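Local coordinates for Exo-arabinanase (Penicillium chrysogenum, PDB 3A72), which probably hydrolyses arabinan from its chain end, as an exo-acting arabinanase, and is seen here with arabinobiose bound, at residues 176-181 / 220-225; 238-241 / 247-250. All coordinates share one frame; numbering follows the deposited sequence.

Contact 1: residues 176-181 / 220-225; sequences QTMVHQ and YVYEYG. With AHR (alpha-L-arabinofuranose), chain B.
M178 fills the gap between Y220 and Y222, and nearly all the packing of 176-181 against 220-225 depends on this one flexible thioether. Its CG lies anti to the carbonyl carbon (chi1 -64°), and the bend at chi3 turns the methyl back between the two tyrosines. CE sits 3.5 Å from CG of Y222, approaching that ring obliquely, and it reaches the Y220 ring at the edge, 3.9 Å from CE2 of Y220. SD stands 5.3 Å from the centre of the Y222 ring, a Met-aromatic contact. An unbranched, pliable chain suits a place where two aromatic groups from a different sheet must be met at once. The Y220 hydroxyl lies against the same side chain, its OH 3.3 Å from M178 CB, and finds its polar partner in a water: Y220 OH is 2.7 Å from water 1, which gives a weak hydrogen bond to V179 O.

Toward H180 and Q181 the segments part and contact ends; near Q176 and E223 no side chains touch, and an arabinofuranose lies between them. It hydrogen-bonds through its O1 to OE2 of E223 at 2.6 Å, while OE1 of E223 is held by the backbone N of S267. E151 also bonds the sugar. The arrangement is a largely apolar methionine-tyrosine seam between neighbouring blades of a sialidase-like beta-propeller, bordered by the glycan pocket.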
# COMPACT_ATOMS: atom_id res chain seq x y z
N GLN A 176 -1.32 11.82 -14.53
CA GLN A 176 -0.60 10.84 -13.73
C GLN A 176 -0.65 9.51 -14.47
O GLN A 176 -1.63 9.22 -15.15
CB GLN A 176 -1.12 10.74 -12.31
CG GLN A 176 -0.28 9.88 -11.38
CD GLN A 176 -0.78 9.93 -9.95
OE1 GLN A 176 -1.74 9.14 -9.61
NE2 GLN A 176 -0.24 10.74 -9.15
N THR A 177 0.37 8.68 -14.28
CA THR A 177 0.40 7.29 -14.70
C THR A 177 0.77 6.42 -13.55
O THR A 177 1.13 6.90 -12.45
CB THR A 177 1.41 7.07 -15.86
OG1 THR A 177 2.71 7.22 -15.31
CG2 THR A 177 1.13 8.04 -17.00
N MET A 178 0.76 5.09 -13.74
CA MET A 178 1.44 4.20 -12.81
C MET A 178 2.47 3.39 -13.60
O MET A 178 2.26 3.03 -14.78
CB MET A 178 0.49 3.27 -12.09
CG MET A 178 -0.48 4.06 -11.19
SD MET A 178 -1.77 3.04 -10.44
CE MET A 178 -2.55 2.45 -11.92
N VAL A 179 3.57 3.13 -12.96
CA VAL A 179 4.80 2.58 -13.54
C VAL A 179 5.41 1.58 -12.60
O VAL A 179 5.01 1.43 -11.42
CB VAL A 179 5.81 3.72 -13.84
CG1 VAL A 179 5.19 4.81 -14.70
CG2 VAL A 179 6.36 4.29 -12.57
N HIS A 180 6.50 0.95 -13.06
CA HIS A 180 7.34 0.21 -12.14
C HIS A 180 8.80 0.27 -12.60
O HIS A 180 9.10 0.58 -13.76
CB HIS A 180 6.92 -1.30 -11.94
CG HIS A 180 7.12 -2.11 -13.16
ND1 HIS A 180 8.19 -2.78 -13.64
CD2 HIS A 180 6.12 -2.34 -14.04
CE1 HIS A 180 7.84 -3.39 -14.81
NE2 HIS A 180 6.55 -3.11 -15.05
N GLN A 181 9.69 -0.08 -11.68
CA GLN A 181 11.08 -0.39 -11.97
C GLN A 181 11.41 -1.71 -11.29
O GLN A 181 10.79 -2.10 -10.28
CB GLN A 181 12.02 0.71 -11.54
CG GLN A 181 11.82 2.01 -12.31
CD GLN A 181 12.69 3.13 -11.85
OE1 GLN A 181 13.96 3.15 -12.13
NE2 GLN A 181 12.14 4.05 -11.19
N TYR A 220 -3.92 -6.69 -10.01
CA TYR A 220 -3.37 -5.33 -9.91
C TYR A 220 -4.52 -4.38 -9.76
O TYR A 220 -5.29 -4.23 -10.74
CB TYR A 220 -2.51 -5.09 -11.15
CG TYR A 220 -1.89 -3.73 -11.33
CD1 TYR A 220 -0.52 -3.54 -11.14
CD2 TYR A 220 -2.63 -2.63 -11.72
CE1 TYR A 220 0.05 -2.28 -11.32
CE2 TYR A 220 -2.07 -1.40 -11.91
CZ TYR A 220 -0.73 -1.22 -11.71
OH TYR A 220 -0.23 0.04 -11.94
N VAL A 221 -4.70 -3.75 -8.62
CA VAL A 221 -5.83 -2.88 -8.35
C VAL A 221 -5.31 -1.45 -8.20
O VAL A 221 -4.20 -1.19 -7.75
CB VAL A 221 -6.62 -3.37 -7.12
CG1 VAL A 221 -5.89 -3.16 -5.81
CG2 VAL A 221 -8.04 -2.76 -7.06
N TYR A 222 -6.19 -0.50 -8.58
CA TYR A 222 -5.85 0.91 -8.55
C TYR A 222 -7.12 1.73 -8.49
O TYR A 222 -8.22 1.25 -8.76
CB TYR A 222 -5.05 1.28 -9.77
CG TYR A 222 -5.61 1.02 -11.15
CD1 TYR A 222 -6.14 2.03 -11.93
CD2 TYR A 222 -5.55 -0.26 -11.69
CE1 TYR A 222 -6.62 1.79 -13.21
CE2 TYR A 222 -5.99 -0.50 -12.99
CZ TYR A 222 -6.52 0.51 -13.74
OH TYR A 222 -6.92 0.22 -15.03
N GLU A 223 -6.96 3.02 -8.09
CA GLU A 223 -8.03 3.99 -8.28
C GLU A 223 -7.87 4.58 -9.66
O GLU A 223 -6.75 4.93 -10.09
CB GLU A 223 -8.05 5.08 -7.19
CG GLU A 223 -6.80 5.97 -7.19
CD GLU A 223 -6.81 7.08 -6.16
OE1 GLU A 223 -7.58 7.00 -5.15
OE2 GLU A 223 -6.02 8.03 -6.38
N TYR A 224 -8.96 4.74 -10.38
CA TYR A 224 -8.92 5.32 -11.74
C TYR A 224 -9.60 6.71 -11.63
O TYR A 224 -10.80 6.81 -11.82
CB TYR A 224 -9.54 4.37 -12.76
CG TYR A 224 -9.53 4.87 -14.17
CD1 TYR A 224 -8.97 6.06 -14.61
CD2 TYR A 224 -10.11 4.12 -15.17
CE1 TYR A 224 -8.97 6.49 -15.89
CE2 TYR A 224 -10.19 4.58 -16.49
CZ TYR A 224 -9.61 5.76 -16.83
OH TYR A 224 -9.74 6.19 -18.12
N GLY A 225 -8.80 7.74 -11.39
CA GLY A 225 -9.33 9.10 -11.41
C GLY A 225 -9.66 9.51 -12.84
O GLY A 225 -8.81 9.44 -13.75
O5 AHR B . -1.74 12.74 -2.55
C5 AHR B . -1.10 11.96 -3.61
C4 AHR B . -2.18 11.49 -4.56
O4 AHR B . -2.98 10.52 -3.88
C3 AHR B . -1.62 10.79 -5.79
O3 AHR B . -1.37 11.75 -6.83
C2 AHR B . -2.76 9.81 -6.15
O2 AHR B . -2.30 8.59 -6.73
C1 AHR B . -3.51 9.59 -4.83
O1 AHR B . -4.91 9.96 -4.97
O HOH W 1 2.48 0.15 -11.75

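Contact 2: residues 238-241 / 247-250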
# COMPACT_ATOMS: atom_id res chain seq x y z
N TYR A 238 -10.51 -0.02 -10.16
CA TYR A 238 -10.29 -0.84 -11.35
C TYR A 238 -9.22 -1.85 -11.05
O TYR A 238 -8.37 -1.65 -10.18
CB TYR A 238 -9.82 0.04 -12.56
CG TYR A 238 -10.93 0.66 -13.36
CD1 TYR A 238 -11.81 1.59 -12.83
CD2 TYR A 238 -11.10 0.30 -14.68
CE1 TYR A 238 -12.81 2.12 -13.61
CE2 TYR A 238 -12.12 0.84 -15.50
CZ TYR A 238 -12.97 1.75 -14.94
OH TYR A 238 -13.98 2.33 -15.67
N TYR A 239 -9.22 -2.96 -11.81
CA TYR A 239 -8.12 -3.90 -11.73
C TYR A 239 -7.77 -4.40 -13.12
O TYR A 239 -8.52 -4.34 -14.08
CB TYR A 239 -8.44 -5.03 -10.82
CG TYR A 239 -9.73 -5.81 -10.93
CD1 TYR A 239 -9.82 -6.97 -11.70
CD2 TYR A 239 -10.84 -5.41 -10.22
CE1 TYR A 239 -11.01 -7.69 -11.77
CE2 TYR A 239 -12.00 -6.16 -10.27
CZ TYR A 239 -12.09 -7.28 -11.02
OH TYR A 239 -13.27 -8.01 -10.98
N ARG A 240 -6.53 -4.89 -13.18
CA ARG A 240 -5.96 -5.58 -14.34
C ARG A 240 -5.44 -6.91 -13.86
O ARG A 240 -4.95 -7.06 -12.75
CB ARG A 240 -4.87 -4.74 -14.97
CG ARG A 240 -5.42 -3.54 -15.71
CD ARG A 240 -4.37 -2.58 -16.15
NE ARG A 240 -4.94 -1.36 -16.75
CZ ARG A 240 -4.49 -0.75 -17.82
NH1 ARG A 240 -3.45 -1.17 -18.52
NH2 ARG A 240 -5.08 0.39 -18.18
N LEU A 241 -5.55 -7.91 -14.75
CA LEU A 241 -5.10 -9.26 -14.48
C LEU A 241 -4.02 -9.66 -15.47
O LEU A 241 -4.24 -9.54 -16.70
CB LEU A 241 -6.31 -10.20 -14.58
CG LEU A 241 -7.28 -10.03 -13.39
CD1 LEU A 241 -8.70 -10.29 -13.74
CD2 LEU A 241 -6.76 -10.88 -12.21
N ASN A 247 4.20 -7.09 -16.79
CA ASN A 247 3.46 -6.69 -17.97
C ASN A 247 2.03 -6.43 -17.58
O ASN A 247 1.17 -7.36 -17.52
CB ASN A 247 3.57 -7.76 -19.08
CG ASN A 247 2.85 -7.31 -20.35
OD1 ASN A 247 2.25 -6.23 -20.43
ND2 ASN A 247 2.96 -8.13 -21.39
N ILE A 248 1.77 -5.17 -17.31
CA ILE A 248 0.43 -4.68 -16.90
C ILE A 248 -0.24 -3.89 -18.04
O ILE A 248 -1.48 -3.92 -18.17
CB ILE A 248 0.58 -3.80 -15.63
CG1 ILE A 248 1.30 -4.56 -14.50
CG2 ILE A 248 -0.73 -3.22 -15.17
CD1 ILE A 248 0.59 -5.83 -14.02
N ALA A 249 0.55 -3.22 -18.87
CA ALA A 249 0.01 -2.31 -19.87
C ALA A 249 -0.84 -3.02 -20.90
O ALA A 249 -1.73 -2.42 -21.53
CB ALA A 249 1.13 -1.54 -20.52
N SER A 250 -0.58 -4.29 -21.17
CA SER A 250 -1.31 -5.03 -22.19
C SER A 250 -2.64 -5.56 -21.68
O SER A 250 -3.41 -6.08 -22.45
CB SER A 250 -0.46 -6.15 -22.74
OG SER A 250 -0.19 -7.13 -21.77
O HOH W 2 -2.75 -0.09 -21.64
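R240 lays its CD against CG2 of I248, 3.8 Å away, where the two side chains pass at a slant. The methylenes of the arginine run extended from CG to NE (chi2 170°, chi3 -174°), which lets one residue offer an apolar flank to I248 and still carry its guanidinium to the carbonyl oxygens of I248 and, perhaps through water, A249. Isoleucine suits its side of the pair because CG2, branching from CB, stands anti to the backbone N and meets the arginine, while the residue also packs on Y220, D195 and V196. NH1 of R240 points to I248 O at 3.4 Å, a weak hydrogen bond despite its nearly straight angle of 164°, with the oxygen in the guanidinium plane. A tentative water bridge extends the link: water 2 lies unusually close to A249 O, at 2.5 Å, and only weakly accepts from R240 NH1. Within 247-250, S250 OG donates to N247 OD1 from above the carbonyl plane. The other guanidinium nitrogens have firmer partners, NE on the Y222 hydroxyl and NH2 on that of Y198. This chemistry is consistent with the charge being shared among hydroxyl, carbonyl and water oxygens, with a light polar hold on the loop.

In the fold
The centres of contacts 1 and 2 lie about 9 Å apart, on the same side of the chain's centre, and they follow one another in the sequence. They share the four-stranded antiparallel sheet in which 218-225 and 237-242 are neighbours, joined by probable backbone hydrogen bonds from R240 N to Y220 O and from Y222 N to Y238 O. Contact 1 connects this sheet with the preceding one, through strand 177-183; contact 2 stays within it, bringing strand 237-242 to the loop before strand 254-255. The blade that contributes E223 to the glycan pocket thus meets its neighbour at contact 1, and its strand 237-242 meets the blade's own loop at contact 2.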